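Local coordinates for protein tryptophan decarboxylase 1 (Oryza sativa subsp. japonica, PDB 6KHO) that catalyses the pyridoxal phosphate-dependent decarboxylation of tryptophan to tryptamine, and of 5-hydroxytryptophan to serotonin, as a homodimer, at residues 30-33 with 34-38; 75-78 with 79-82. All coordinates share one frame; numbering follows the deposited sequence.

Both contacts lie on the N-terminal helices of the chain, contact 1 near the start of helix 27-47 and contact 2 at the first turn of helix 77-88, so they follow one another along the sequence. Their centres are about 11 Å apart and the two helices touch. The rings of Tyr33 and Phe77 stack, the CE methyl of Met81 comes near Ala37, and a long, weak ion pair runs from Lys36 to Asp78. Each contact also meets the second subunit. Both are about 30 Å or more from the centre of the chain and away from the active site, consistent with a part in dimer assembly and not in catalysis.

Contact 1 (30-33 with 34-38); sequences VRSY and LHKAV
Arg31 lays one face of its guanidinium group over the edge of the His35 imidazole ring, with NE2 of His35 standing 3.3 Å above the guanidinium plane and over its centre. The two planes are 89° apart, making this a T-shaped (edge-to-face) meeting of imidazole edge and guanidinium face, and not a parallel stack. Arg31 gets there with CG anti to the backbone N (chi1 -171°) and a chain that is extended from CG to NE and stands out from the helix, its CG passing 3.4 Å from His35 NE2; the guanidinium is then turned (chi4 -85°) so that a face meets NE2. Although NE of Arg31 is close to NE2, the angle is too poor for a hydrogen bond. Beneath the imidazole, the carbonyl oxygen of Arg31 lies over a ring face, 3.2 Å from CG of His35, while also accepting the backbone N-H of His35. On the far side of the dimer boundary His35 of the second subunit meets this ring at a steep angle. An alanine in place of His35 would remove the ring from both subunits, and would probably leave the Arg31 guanidinium free to turn and open a gap where the two His35 rings meet across the dimer.

Elsewhere on the same turns, a water joins OG of Ser32 to NZ of Lys36 at 2.7 Å from each, accepting from the ammonium. The aliphatic part of Lys36 runs along the Ser32 carbonyl, whose oxygen takes the Lys36 backbone N-H at 3.0 Å. Val30 and Leu34 lie side by side, CG1 to CD1 4.2 Å, and Leu34 packs on Val38 of the second subunit. Repeated i to i+4 bonds, continuing through Ala37 N to Tyr33 O, mark a regular alpha-helix, here an N-terminal helix that forms part of the homodimer interface of this group II decarboxylase.

Contact 2 (75-78 with 79-82); sequences APFD and VTMK
The backbone N-H of Val79 reaches the carbonyl oxygen of Pro76 at 2.8 Å, an i to i+3 bond in which the donor stands above the carbonyl plane. Pro76 occupies the N-cap position, and its ring carbon CD lies 4.1 Å from Val79 CG2, while Ala75 touches Val79 through its methyl. One residue on, the pattern becomes i to i+4, with Met81 N bound to Phe77 O in a nearly straight bond of 166°.

The side chains of that pair also meet. A chi1 of -171° places the Phe77 ring beside its own carbonyl carbon, where Met81 and Thr80 meet it, and Met81, bent at chi2 and chi3, brings CG to 3.5 Å from Phe77 CE2. Its sulfur SD sits 4.3 Å from the centroid of the Phe77 ring, 45° off the normal, an oblique Met-aromatic contact. Thr80 CB approaches CD1, on the other side of the Phe77 ring, at 4.0 Å. The hydroxyl of Thr80 bonds to that of Thr395 of the second subunit, and Val79 packs on Arg394 there. The arrangement is that of a helix N-terminus with proline at the N-cap position, its first turn opened by an i to i+3 bond, here set at the dimer interface.

Contact 1 (30-33 with 34-38)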
ATOM      1  N   VAL A  30       0.767  -6.976  25.293  1.00 26.53           N
ATOM      2  CA  VAL A  30       1.639  -6.223  24.397  1.00 30.48           C
ATOM      3  C   VAL A  30       3.094  -6.598  24.643  1.00 28.17           C
ATOM      4  O   VAL A  30       3.841  -6.914  23.712  1.00 27.42           O
ATOM      5  CB  VAL A  30       1.404  -4.708  24.550  1.00 29.20           C
ATOM      6  CG1 VAL A  30       2.509  -3.925  23.838  1.00 28.90           C
ATOM      7  CG2 VAL A  30       0.043  -4.329  23.978  1.00 27.10           C
ATOM      8  N   ARG A  31       3.505  -6.633  25.905  1.00 29.05           N
ATOM      9  CA  ARG A  31       4.903  -6.946  26.184  1.00 32.88           C
ATOM     10  C   ARG A  31       5.226  -8.404  25.858  1.00 30.13           C
ATOM     11  O   ARG A  31       6.260  -8.693  25.254  1.00 32.15           O
ATOM     12  CB  ARG A  31       5.233  -6.636  27.646  1.00 37.28           C
ATOM     13  CG  ARG A  31       6.724  -6.725  27.968  1.00 44.79           C
ATOM     14  CD  ARG A  31       6.995  -6.414  29.446  1.00 49.57           C
ATOM     15  NE  ARG A  31       8.394  -6.629  29.819  1.00 55.94           N
ATOM     16  CZ  ARG A  31       8.905  -7.805  30.180  1.00 58.72           C
ATOM     17  NH1 ARG A  31       8.131  -8.884  30.211  1.00 58.83           N
ATOM     18  NH2 ARG A  31      10.190  -7.904  30.511  1.00 58.30           N
ATOM     19  N   SER A  32       4.373  -9.345  26.272  1.00 30.58           N
ATOM     20  CA  SER A  32       4.786 -10.734  26.105  1.00 31.69           C
ATOM     21  C   SER A  32       4.643 -11.206  24.657  1.00 27.96           C
ATOM     22  O   SER A  32       5.521 -11.920  24.166  1.00 29.20           O
ATOM     23  CB  SER A  32       4.030 -11.647  27.072  1.00 32.94           C
ATOM     24  OG  SER A  32       2.691 -11.833  26.712  1.00 37.03           O
ATOM     25  N   TYR A  33       3.571 -10.817  23.944  1.00 28.48           N
ATOM     26  CA  TYR A  33       3.477 -11.198  22.531  1.00 28.62           C
ATOM     27  C   TYR A  33       4.672 -10.670  21.753  1.00 30.16           C
ATOM     28  O   TYR A  33       5.268 -11.391  20.939  1.00 28.06           O
ATOM     29  CB  TYR A  33       2.197 -10.666  21.881  1.00 27.27           C
ATOM     30  CG  TYR A  33       0.850 -11.231  22.305  1.00 29.50           C
ATOM     31  CD1 TYR A  33       0.653 -11.873  23.534  1.00 29.92           C
ATOM     32  CD2 TYR A  33      -0.247 -11.077  21.470  1.00 28.84           C
ATOM     33  CE1 TYR A  33      -0.609 -12.346  23.896  1.00 31.10           C
ATOM     34  CE2 TYR A  33      -1.499 -11.536  21.820  1.00 29.54           C
ATOM     35  CZ  TYR A  33      -1.680 -12.165  23.026  1.00 31.70           C
ATOM     36  OH  TYR A  33      -2.948 -12.608  23.327  1.00 34.61           O
ATOM     37  N   LEU A  34       5.034  -9.398  21.974  1.00 25.46           N
ATOM     38  CA  LEU A  34       6.141  -8.827  21.207  1.00 26.36           C
ATOM     39  C   LEU A  34       7.481  -9.442  21.601  1.00 28.49           C
ATOM     40  O   LEU A  34       8.353  -9.626  20.740  1.00 27.00           O
ATOM     41  CB  LEU A  34       6.168  -7.301  21.361  1.00 25.88           C
ATOM     42  CG  LEU A  34       4.977  -6.591  20.697  1.00 29.86           C
ATOM     43  CD1 LEU A  34       5.124  -5.079  20.778  1.00 29.05           C
ATOM     44  CD2 LEU A  34       4.793  -7.006  19.227  1.00 28.00           C
ATOM     45  N   HIS A  35       7.669  -9.780  22.888  1.00 29.16           N
ATOM     46  CA  HIS A  35       8.903 -10.454  23.288  1.00 30.66           C
ATOM     47  C   HIS A  35       9.017 -11.819  22.622  1.00 30.99           C
ATOM     48  O   HIS A  35      10.106 -12.232  22.207  1.00 29.72           O
ATOM     49  CB  HIS A  35       8.967 -10.592  24.821  1.00 30.28           C
ATOM     50  CG  HIS A  35       9.401  -9.334  25.511  1.00 40.75           C
ATOM     51  ND1 HIS A  35      10.118  -8.345  24.869  1.00 40.81           N
ATOM     52  CD2 HIS A  35       9.223  -8.900  26.781  1.00 46.33           C
ATOM     53  CE1 HIS A  35      10.358  -7.355  25.711  1.00 37.72           C
ATOM     54  NE2 HIS A  35       9.824  -7.666  26.877  1.00 48.47           N
ATOM     55  N   LYS A  36       7.897 -12.536  22.525  1.00 28.07           N
ATOM     56  CA  LYS A  36       7.892 -13.823  21.841  1.00 28.74           C
ATOM     57  C   LYS A  36       8.163 -13.663  20.354  1.00 29.47           C
ATOM     58  O   LYS A  36       8.867 -14.488  19.757  1.00 29.55           O
ATOM     59  CB  LYS A  36       6.555 -14.520  22.089  1.00 29.63           C
ATOM     60  CG  LYS A  36       6.504 -15.123  23.483  1.00 33.87           C
ATOM     61  CD  LYS A  36       5.099 -15.428  23.950  1.00 34.96           C
ATOM     62  CE  LYS A  36       5.160 -16.050  25.347  1.00 40.15           C
ATOM     63  NZ  LYS A  36       3.901 -15.845  26.069  1.00 43.05           N
ATOM     64  N   ALA A  37       7.617 -12.607  19.738  1.00 27.51           N
ATOM     65  CA  ALA A  37       7.935 -12.321  18.344  1.00 27.71           C
ATOM     66  C   ALA A  37       9.420 -12.008  18.162  1.00 27.57           C
ATOM     67  O   ALA A  37      10.033 -12.444  17.179  1.00 30.14           O
ATOM     68  CB  ALA A  37       7.061 -11.162  17.833  1.00 27.17           C
ATOM     69  N   VAL A  38      10.021 -11.255  19.090  1.00 26.68           N
ATOM     70  CA  VAL A  38      11.437 -10.915  18.953  1.00 26.84           C
ATOM     71  C   VAL A  38      12.302 -12.162  19.092  1.00 31.07           C
ATOM     72  O   VAL A  38      13.291 -12.334  18.367  1.00 28.47           O
ATOM     73  CB  VAL A  38      11.840  -9.832  19.970  1.00 30.24           C
ATOM     74  CG1 VAL A  38      13.354  -9.670  20.019  1.00 27.73           C
ATOM     75  CG2 VAL A  38      11.170  -8.496  19.621  1.00 30.52           C
TER
HETATM   76  O   HOH W   1       1.766 -14.275  25.857  1.00 42.50           O

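Contact 2 (75-78 with 79-82)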
ATOM      1  N   ALA A  75      -6.989 -18.591  21.925  1.00 30.99           N
ATOM      2  CA  ALA A  75      -5.868 -19.475  22.206  1.00 34.82           C
ATOM      3  C   ALA A  75      -4.700 -18.657  22.731  1.00 35.21           C
ATOM      4  O   ALA A  75      -4.544 -17.485  22.361  1.00 33.03           O
ATOM      5  CB  ALA A  75      -5.423 -20.255  20.960  1.00 31.72           C
ATOM      6  N   PRO A  76      -3.860 -19.244  23.588  1.00 34.60           N
ATOM      7  CA  PRO A  76      -2.648 -18.535  24.017  1.00 33.67           C
ATOM      8  C   PRO A  76      -1.798 -18.192  22.813  1.00 32.91           C
ATOM      9  O   PRO A  76      -1.711 -18.962  21.847  1.00 31.00           O
ATOM     10  CB  PRO A  76      -1.941 -19.542  24.936  1.00 34.32           C
ATOM     11  CG  PRO A  76      -3.030 -20.447  25.397  1.00 38.60           C
ATOM     12  CD  PRO A  76      -3.974 -20.564  24.236  1.00 34.60           C
ATOM     13  N   PHE A  77      -1.190 -17.010  22.863  1.00 29.02           N
ATOM     14  CA  PHE A  77      -0.363 -16.580  21.743  1.00 31.47           C
ATOM     15  C   PHE A  77       0.807 -17.531  21.512  1.00 29.74           C
ATOM     16  O   PHE A  77       1.336 -17.585  20.404  1.00 26.39           O
ATOM     17  CB  PHE A  77       0.137 -15.150  21.972  1.00 28.89           C
ATOM     18  CG  PHE A  77       0.824 -14.551  20.776  1.00 28.86           C
ATOM     19  CD1 PHE A  77       0.110 -14.264  19.621  1.00 28.63           C
ATOM     20  CD2 PHE A  77       2.189 -14.269  20.811  1.00 30.23           C
ATOM     21  CE1 PHE A  77       0.739 -13.705  18.513  1.00 27.82           C
ATOM     22  CE2 PHE A  77       2.827 -13.708  19.710  1.00 28.44           C
ATOM     23  CZ  PHE A  77       2.103 -13.435  18.555  1.00 29.70           C
ATOM     24  N   ASP A  78       1.209 -18.299  22.529  1.00 30.84           N
ATOM     25  CA  ASP A  78       2.217 -19.330  22.306  1.00 30.72           C
ATOM     26  C   ASP A  78       1.771 -20.341  21.256  1.00 29.33           C
ATOM     27  O   ASP A  78       2.609 -20.891  20.538  1.00 30.05           O
ATOM     28  CB  ASP A  78       2.527 -20.051  23.614  1.00 36.78           C
ATOM     29  CG  ASP A  78       2.751 -19.089  24.757  1.00 47.36           C
ATOM     30  OD1 ASP A  78       1.779 -18.390  25.171  1.00 48.41           O
ATOM     31  OD2 ASP A  78       3.909 -19.013  25.216  1.00 51.05           O
ATOM     32  N   VAL A  79       0.467 -20.612  21.175  1.00 27.76           N
ATOM     33  CA  VAL A  79      -0.055 -21.547  20.180  1.00 28.86           C
ATOM     34  C   VAL A  79       0.021 -20.940  18.782  1.00 30.69           C
ATOM     35  O   VAL A  79       0.397 -21.614  17.818  1.00 29.10           O
ATOM     36  CB  VAL A  79      -1.493 -21.951  20.547  1.00 30.70           C
ATOM     37  CG1 VAL A  79      -2.139 -22.742  19.406  1.00 31.78           C
ATOM     38  CG2 VAL A  79      -1.501 -22.747  21.857  1.00 33.20           C
ATOM     39  N   THR A  80      -0.327 -19.658  18.652  1.00 26.68           N
ATOM     40  CA  THR A  80      -0.179 -18.977  17.370  1.00 30.28           C
ATOM     41  C   THR A  80       1.263 -19.032  16.885  1.00 28.48           C
ATOM     42  O   THR A  80       1.528 -19.349  15.721  1.00 28.84           O
ATOM     43  CB  THR A  80      -0.654 -17.534  17.506  1.00 30.62           C
ATOM     44  OG1 THR A  80      -1.989 -17.545  18.034  1.00 29.45           O
ATOM     45  CG2 THR A  80      -0.622 -16.829  16.139  1.00 28.12           C
ATOM     46  N   MET A  81       2.218 -18.762  17.780  1.00 28.86           N
ATOM     47  CA  MET A  81       3.630 -18.830  17.410  1.00 27.65           C
ATOM     48  C   MET A  81       4.072 -20.257  17.093  1.00 30.74           C
ATOM     49  O   MET A  81       4.938 -20.457  16.233  1.00 28.37           O
ATOM     50  CB  MET A  81       4.504 -18.256  18.528  1.00 29.14           C
ATOM     51  CG  MET A  81       4.286 -16.756  18.801  1.00 30.29           C
ATOM     52  SD  MET A  81       4.701 -15.747  17.360  1.00 32.47           S
ATOM     53  CE  MET A  81       6.441 -16.127  17.191  1.00 26.66           C
ATOM     54  N   LYS A  82       3.520 -21.264  17.780  1.00 30.53           N
ATOM     55  CA  LYS A  82       3.885 -22.633  17.417  1.00 33.69           C
ATOM     56  C   LYS A  82       3.404 -22.976  16.009  1.00 29.39           C
ATOM     57  O   LYS A  82       4.136 -23.601  15.234  1.00 31.12           O
ATOM     58  CB  LYS A  82       3.334 -23.637  18.436  1.00 30.55           C
ATOM     59  CG  LYS A  82       3.737 -25.082  18.117  1.00 36.18           C
ATOM     60  CD  LYS A  82       3.174 -26.061  19.137  1.00 45.62           C
ATOM     61  CE  LYS A  82       3.802 -27.451  19.007  1.00 42.98           C
ATOM     62  NZ  LYS A  82       3.698 -28.182  20.313  1.00 45.88           N
TER